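Local coordinates for protein 5-carboxyvanillate decarboxylase (Sphingomonas paucimobilis, PDB 4L6D) that probably decarboxylates 5-carboxyvanillate, releasing CO2 to give vanillate, as a manganese-binding enzyme of the amidohydrolase family, at residues V207-I210 with L214-R217; V292-D297 with A304-F309. All coordinates share one frame; numbering follows the deposited sequence.

How the interactions relate
Both contacts belong to one barrel of the amidohydrolase fold and follow each other in series along the chain: interaction 1 is complete before interaction 2 begins. They lie on opposite sides of the chain's centre, their own centres 29 Å apart and their nearest atoms about 14 Å apart, so neither touches the other. Their relation to the active site differs. Interaction 2 contains Asp297, which binds the manganese and lines the vanillate pocket. Interaction 1 lies farther from the metal site: the side chain of Met209 is about 12 Å from that of His174, another ligand of the same metal. Both contacts are buried and mainly apolar, each with one direct hydrogen bond between its segments.

Interaction 1. Residues V207-I210 with L214-R217; sequences VRMI and LFDR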
loop_
_atom_site.group_PDB
_atom_site.type_symbol
_atom_site.label_atom_id
_atom_site.label_comp_id
_atom_site.label_asym_id
_atom_site.label_seq_id
_atom_site.Cartn_x
_atom_site.Cartn_y
_atom_site.Cartn_z
ATOM N N VAL A 207 -7.737 4.632 -5.203
ATOM C CA VAL A 207 -7.667 3.711 -6.333
ATOM C C VAL A 207 -9.073 3.356 -6.841
ATOM O O VAL A 207 -9.302 3.298 -8.049
ATOM C CB VAL A 207 -6.847 2.453 -5.977
ATOM C CG1 VAL A 207 -6.982 1.382 -7.055
ATOM C CG2 VAL A 207 -5.389 2.839 -5.785
ATOM N N ARG A 208 -10.020 3.147 -5.926
ATOM C CA ARG A 208 -11.403 2.895 -6.321
ATOM C C ARG A 208 -11.945 4.088 -7.105
ATOM O O ARG A 208 -12.635 3.918 -8.107
ATOM C CB ARG A 208 -12.307 2.631 -5.107
ATOM C CG ARG A 208 -12.004 1.338 -4.355
ATOM C CD ARG A 208 -12.948 1.183 -3.144
ATOM N NE ARG A 208 -14.331 1.010 -3.593
ATOM C CZ ARG A 208 -14.934 -0.164 -3.737
ATOM N NH1 ARG A 208 -14.315 -1.288 -3.397
ATOM N NH2 ARG A 208 -16.172 -0.217 -4.206
ATOM N N MET A 209 -11.618 5.295 -6.649
ATOM C CA MET A 209 -12.078 6.500 -7.350
ATOM C C MET A 209 -11.570 6.521 -8.782
ATOM O O MET A 209 -12.336 6.727 -9.727
ATOM C CB MET A 209 -11.625 7.769 -6.619
ATOM C CG MET A 209 -12.325 7.991 -5.275
ATOM S SD MET A 209 -11.522 9.239 -4.247
ATOM C CE MET A 209 -12.026 10.760 -5.049
ATOM N N ILE A 210 -10.273 6.278 -8.949
ATOM C CA ILE A 210 -9.696 6.270 -10.282
ATOM C C ILE A 210 -10.294 5.172 -11.162
ATOM O O ILE A 210 -10.749 5.441 -12.275
ATOM C CB ILE A 210 -8.171 6.115 -10.208
ATOM C CG1 ILE A 210 -7.554 7.361 -9.558
ATOM C CG2 ILE A 210 -7.571 5.893 -11.588
ATOM C CD1 ILE A 210 -6.089 7.205 -9.215
ATOM N N LEU A 214 -14.365 7.984 -11.952
ATOM C CA LEU A 214 -14.854 9.213 -11.338
ATOM C C LEU A 214 -14.244 10.436 -12.018
ATOM O O LEU A 214 -14.888 11.469 -12.148
ATOM C CB LEU A 214 -14.539 9.223 -9.839
ATOM C CG LEU A 214 -15.169 10.362 -9.034
ATOM C CD1 LEU A 214 -16.674 10.155 -8.879
ATOM C CD2 LEU A 214 -14.489 10.487 -7.665
ATOM N N PHE A 215 -12.998 10.304 -12.465
ATOM C CA PHE A 215 -12.322 11.428 -13.107
ATOM C C PHE A 215 -12.619 11.609 -14.592
ATOM O O PHE A 215 -12.201 12.601 -15.180
ATOM C CB PHE A 215 -10.830 11.412 -12.787
ATOM C CG PHE A 215 -10.565 11.389 -11.307
ATOM C CD1 PHE A 215 -10.666 12.550 -10.561
ATOM C CD2 PHE A 215 -10.284 10.186 -10.651
ATOM C CE1 PHE A 215 -10.452 12.529 -9.171
ATOM C CE2 PHE A 215 -10.069 10.158 -9.280
ATOM C CZ PHE A 215 -10.154 11.331 -8.542
ATOM N N ASP A 216 -13.351 10.672 -15.195
ATOM C CA ASP A 216 -13.955 10.946 -16.498
ATOM C C ASP A 216 -15.273 11.690 -16.290
ATOM O O ASP A 216 -15.649 12.539 -17.100
ATOM C CB ASP A 216 -14.186 9.670 -17.309
ATOM C CG ASP A 216 -12.904 9.128 -17.916
ATOM O OD1 ASP A 216 -11.881 9.858 -17.961
ATOM O OD2 ASP A 216 -12.931 7.966 -18.364
ATOM N N ARG A 217 -15.974 11.372 -15.208
ATOM C CA ARG A 217 -17.228 12.054 -14.897
ATOM C C ARG A 217 -16.971 13.489 -14.441
ATOM O O ARG A 217 -17.706 14.402 -14.813
ATOM C CB ARG A 217 -17.990 11.286 -13.818
ATOM C CG ARG A 217 -19.359 11.845 -13.495
ATOM C CD ARG A 217 -20.050 10.989 -12.445
ATOM N NE ARG A 217 -20.554 9.737 -13.000
ATOM C CZ ARG A 217 -21.771 9.591 -13.518
ATOM N NH1 ARG A 217 -22.606 10.623 -13.561
ATOM N NH2 ARG A 217 -22.151 8.418 -13.999
HETATM O O HOH W 1 -11.150 7.984 -13.345
#
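Phe215 lays one corner of its ring against Ile210, with Phe215 CE2 3.8 Å from Ile210 CG1. The contact lies at the C-terminal end of helix 197-211, in the TIM-barrel amidohydrolase fold, where the chain leaves that helix and turns into the short helix 214-217 on its way to strand 223-225. The ring meets Ile210 in two ways: CG1 approaches obliquely, whereas Ile210 CA lies in the ring plane at its edge, 4.0 Å from Phe215 CD2. The same corner also reaches Met209, whose CB is 3.9 Å from Phe215 CE2.

Met209 continues the apolar patch alongside Leu214, the two side chains pointing the same way. A bend at the end of the thioether chain (chi3 76°) brings Met209 CE to 3.6 Å from Leu214 CD2, and the same methyl lies 4.0 Å from Phe215 CZ. Thus one methyl group bridges a leucine branch and an aromatic rim.

One direct backbone bond links the two helices. Leu214 N donates to Met209 O at 3.3 Å with an N-H...O angle of 151°, a bond reaching five residues back along the chain; the donor lies nearly on the extension of the carbonyl bond (C=O...N 167°). Met209 O also receives a hydrogen bond from Ser212 OG, so two donors grip this buried carbonyl.

Helix 259-266 adds Tyr262 against Ile210 and Phe215, and Phe161 of helix 158-167 packs on Met209. Arg208, which takes no part in the patch, forms salt bridges to Asp153 and to Asp188 of the second subunit, placing this end of helix 197-211 at the dimer interface. One further link joins the helices: a water donates to Ile210 O at 2.8 Å and accepts from Phe215 N at 3.1 Å.

Interaction 2. Residues V292-D297 with A304-F309; sequences VMWAID and APAVQF. With MN (manganese (II) ion), chain I; VNL (4-hydroxy-3-methoxybenzoate), chain J.
Ala306 sets its methyl against Ile296, with Ala306 CB 4.0 Å from both Ile296 CG1 and Ile296 CG2. Its carbonyl takes the indole N-H: Trp294 NE1 lies 2.9 Å from Ala306 O with an N-H...O angle of 144°, the donor standing 66° out of the carbonyl plane and so off the lone-pair direction. With CG anti to the backbone N (chi1 177°), the indole extends toward the helix and makes this bond possible. Next, Val307 CG2 approaches the ring obliquely, 3.7 Å from Trp294 CZ2. Phe309 then slides past the indole, its CD2 at the indole edge, 4.2 Å from Trp294 CD1. A leucine in place of Trp294 would probably leave Ala306 O without this donor and open a gap beside Val307.

Beyond the packing, the first segment reaches the active site: Asp297 OD1 binds manganese at 2.1 Å, alongside Glu8, His174, a water and the phenolic O3 of vanillate. In the barrel, strand 292-293 pairs through Met293 with Ile269 of strand 267-270, while Trp294 bonds to Thr7 of strand 5-11, and helix 303-311 packs through Phe309 on Leu280 of helix 277-287.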
loop_
_atom_site.group_PDB
_atom_site.type_symbol
_atom_site.label_atom_id
_atom_site.label_comp_id
_atom_site.label_asym_id
_atom_site.label_seq_id
_atom_site.Cartn_x
_atom_site.Cartn_y
_atom_site.Cartn_z
ATOM N N VAL A 292 4.097 18.029 -5.958
ATOM C CA VAL A 292 4.530 17.652 -4.617
ATOM C C VAL A 292 4.579 18.863 -3.702
ATOM O O VAL A 292 5.234 19.850 -4.017
ATOM C CB VAL A 292 5.918 16.979 -4.638
ATOM C CG1 VAL A 292 6.283 16.472 -3.242
ATOM C CG2 VAL A 292 5.944 15.842 -5.659
ATOM N N MET A 293 3.916 18.761 -2.551
ATOM C CA MET A 293 3.879 19.836 -1.564
ATOM C C MET A 293 4.429 19.378 -0.230
ATOM O O MET A 293 4.323 18.215 0.131
ATOM C CB MET A 293 2.445 20.305 -1.355
ATOM C CG MET A 293 1.879 21.016 -2.562
ATOM S SD MET A 293 0.135 21.441 -2.382
ATOM C CE MET A 293 -0.656 19.861 -2.661
ATOM N N TRP A 294 4.995 20.316 0.515
ATOM C CA TRP A 294 5.489 20.027 1.851
ATOM C C TRP A 294 4.374 20.109 2.898
ATOM O O TRP A 294 3.412 20.873 2.754
ATOM C CB TRP A 294 6.630 21.002 2.160
ATOM C CG TRP A 294 7.204 20.884 3.536
ATOM C CD1 TRP A 294 8.005 19.890 4.010
ATOM C CD2 TRP A 294 7.016 21.806 4.611
ATOM N NE1 TRP A 294 8.327 20.134 5.330
ATOM C CE2 TRP A 294 7.738 21.315 5.714
ATOM C CE3 TRP A 294 6.312 23.017 4.740
ATOM C CZ2 TRP A 294 7.773 21.983 6.936
ATOM C CZ3 TRP A 294 6.344 23.675 5.951
ATOM C CH2 TRP A 294 7.074 23.158 7.034
ATOM N N ALA A 295 4.511 19.313 3.958
ATOM C CA ALA A 295 3.592 19.368 5.097
ATOM C C ALA A 295 4.319 18.903 6.354
ATOM O O ALA A 295 5.416 18.352 6.261
ATOM C CB ALA A 295 2.353 18.503 4.853
ATOM N N ILE A 296 3.699 19.100 7.519
ATOM C CA ILE A 296 4.280 18.665 8.785
ATOM C C ILE A 296 3.474 17.533 9.412
ATOM O O ILE A 296 4.055 16.601 9.980
ATOM C CB ILE A 296 4.381 19.823 9.797
ATOM C CG1 ILE A 296 5.211 20.977 9.225
ATOM C CG2 ILE A 296 4.958 19.319 11.123
ATOM C CD1 ILE A 296 5.018 22.268 9.991
ATOM N N ASP A 297 2.146 17.611 9.301
ATOM C CA ASP A 297 1.228 16.786 10.094
ATOM C C ASP A 297 1.257 17.172 11.584
ATOM O O ASP A 297 1.121 16.316 12.461
ATOM C CB ASP A 297 1.495 15.278 9.916
ATOM C CG ASP A 297 0.231 14.489 9.641
ATOM O OD1 ASP A 297 -0.865 14.981 9.969
ATOM O OD2 ASP A 297 0.338 13.365 9.104
ATOM N N ALA A 304 10.130 20.952 13.760
ATOM C CA ALA A 304 11.558 21.119 13.421
ATOM C C ALA A 304 12.107 20.071 12.448
ATOM O O ALA A 304 12.737 20.439 11.458
ATOM C CB ALA A 304 12.441 21.232 14.671
ATOM N N PRO A 305 11.855 18.770 12.701
ATOM C CA PRO A 305 12.408 17.795 11.755
ATOM C C PRO A 305 11.778 17.918 10.368
ATOM O O PRO A 305 12.461 17.699 9.370
ATOM C CB PRO A 305 12.057 16.434 12.372
ATOM C CG PRO A 305 11.697 16.703 13.784
ATOM C CD PRO A 305 11.289 18.133 13.908
ATOM N N ALA A 306 10.495 18.253 10.299
ATOM C CA ALA A 306 9.832 18.375 9.002
ATOM C C ALA A 306 10.416 19.546 8.213
ATOM O O ALA A 306 10.639 19.460 7.009
ATOM C CB ALA A 306 8.326 18.538 9.193
ATOM N N VAL A 307 10.637 20.653 8.908
ATOM C CA VAL A 307 11.257 21.830 8.316
ATOM C C VAL A 307 12.672 21.520 7.829
ATOM O O VAL A 307 13.044 21.869 6.702
ATOM C CB VAL A 307 11.270 22.992 9.335
ATOM C CG1 VAL A 307 12.169 24.141 8.864
ATOM C CG2 VAL A 307 9.843 23.483 9.570
ATOM N N GLN A 308 13.461 20.858 8.666
ATOM C CA GLN A 308 14.841 20.588 8.303
ATOM C C GLN A 308 14.928 19.602 7.149
ATOM O O GLN A 308 15.841 19.698 6.324
ATOM C CB GLN A 308 15.631 20.170 9.539
ATOM C CG GLN A 308 15.680 21.344 10.514
ATOM C CD GLN A 308 16.222 21.010 11.888
ATOM O OE1 GLN A 308 16.888 19.989 12.090
ATOM N NE2 GLN A 308 15.958 21.898 12.841
ATOM N N PHE A 309 13.950 18.702 7.064
ATOM C CA PHE A 309 13.846 17.776 5.933
ATOM C C PHE A 309 13.766 18.525 4.595
ATOM O O PHE A 309 14.536 18.237 3.667
ATOM C CB PHE A 309 12.642 16.847 6.155
ATOM C CG PHE A 309 12.003 16.311 4.892
ATOM C CD1 PHE A 309 12.643 15.368 4.092
ATOM C CD2 PHE A 309 10.721 16.734 4.535
ATOM C CE1 PHE A 309 12.018 14.864 2.942
ATOM C CE2 PHE A 309 10.093 16.240 3.395
ATOM C CZ PHE A 309 10.746 15.311 2.594
HETATM MN MN MN I . -2.782 14.354 9.383
HETATM C C1 VNL J . -2.381 10.749 14.019
HETATM C CO1 VNL J . -1.411 11.187 13.108
HETATM C CO2 VNL J . -3.728 11.143 13.897
HETATM C CM1 VNL J . -1.769 12.042 12.049
HETATM C CM2 VNL J . -4.107 11.979 12.848
HETATM O OM VNL J . -5.391 12.414 12.647
HETATM C CZ VNL J . -3.094 12.449 11.898
HETATM C CC VNL J . -1.969 9.867 15.168
HETATM C CV VNL J . -6.447 11.988 13.529
HETATM O O1 VNL J . -0.752 9.743 15.475
HETATM O O2 VNL J . -2.866 9.315 15.847
HETATM O O3 VNL J . -3.462 13.510 11.118
HETATM O O HOH W 2 -3.348 16.439 9.759
#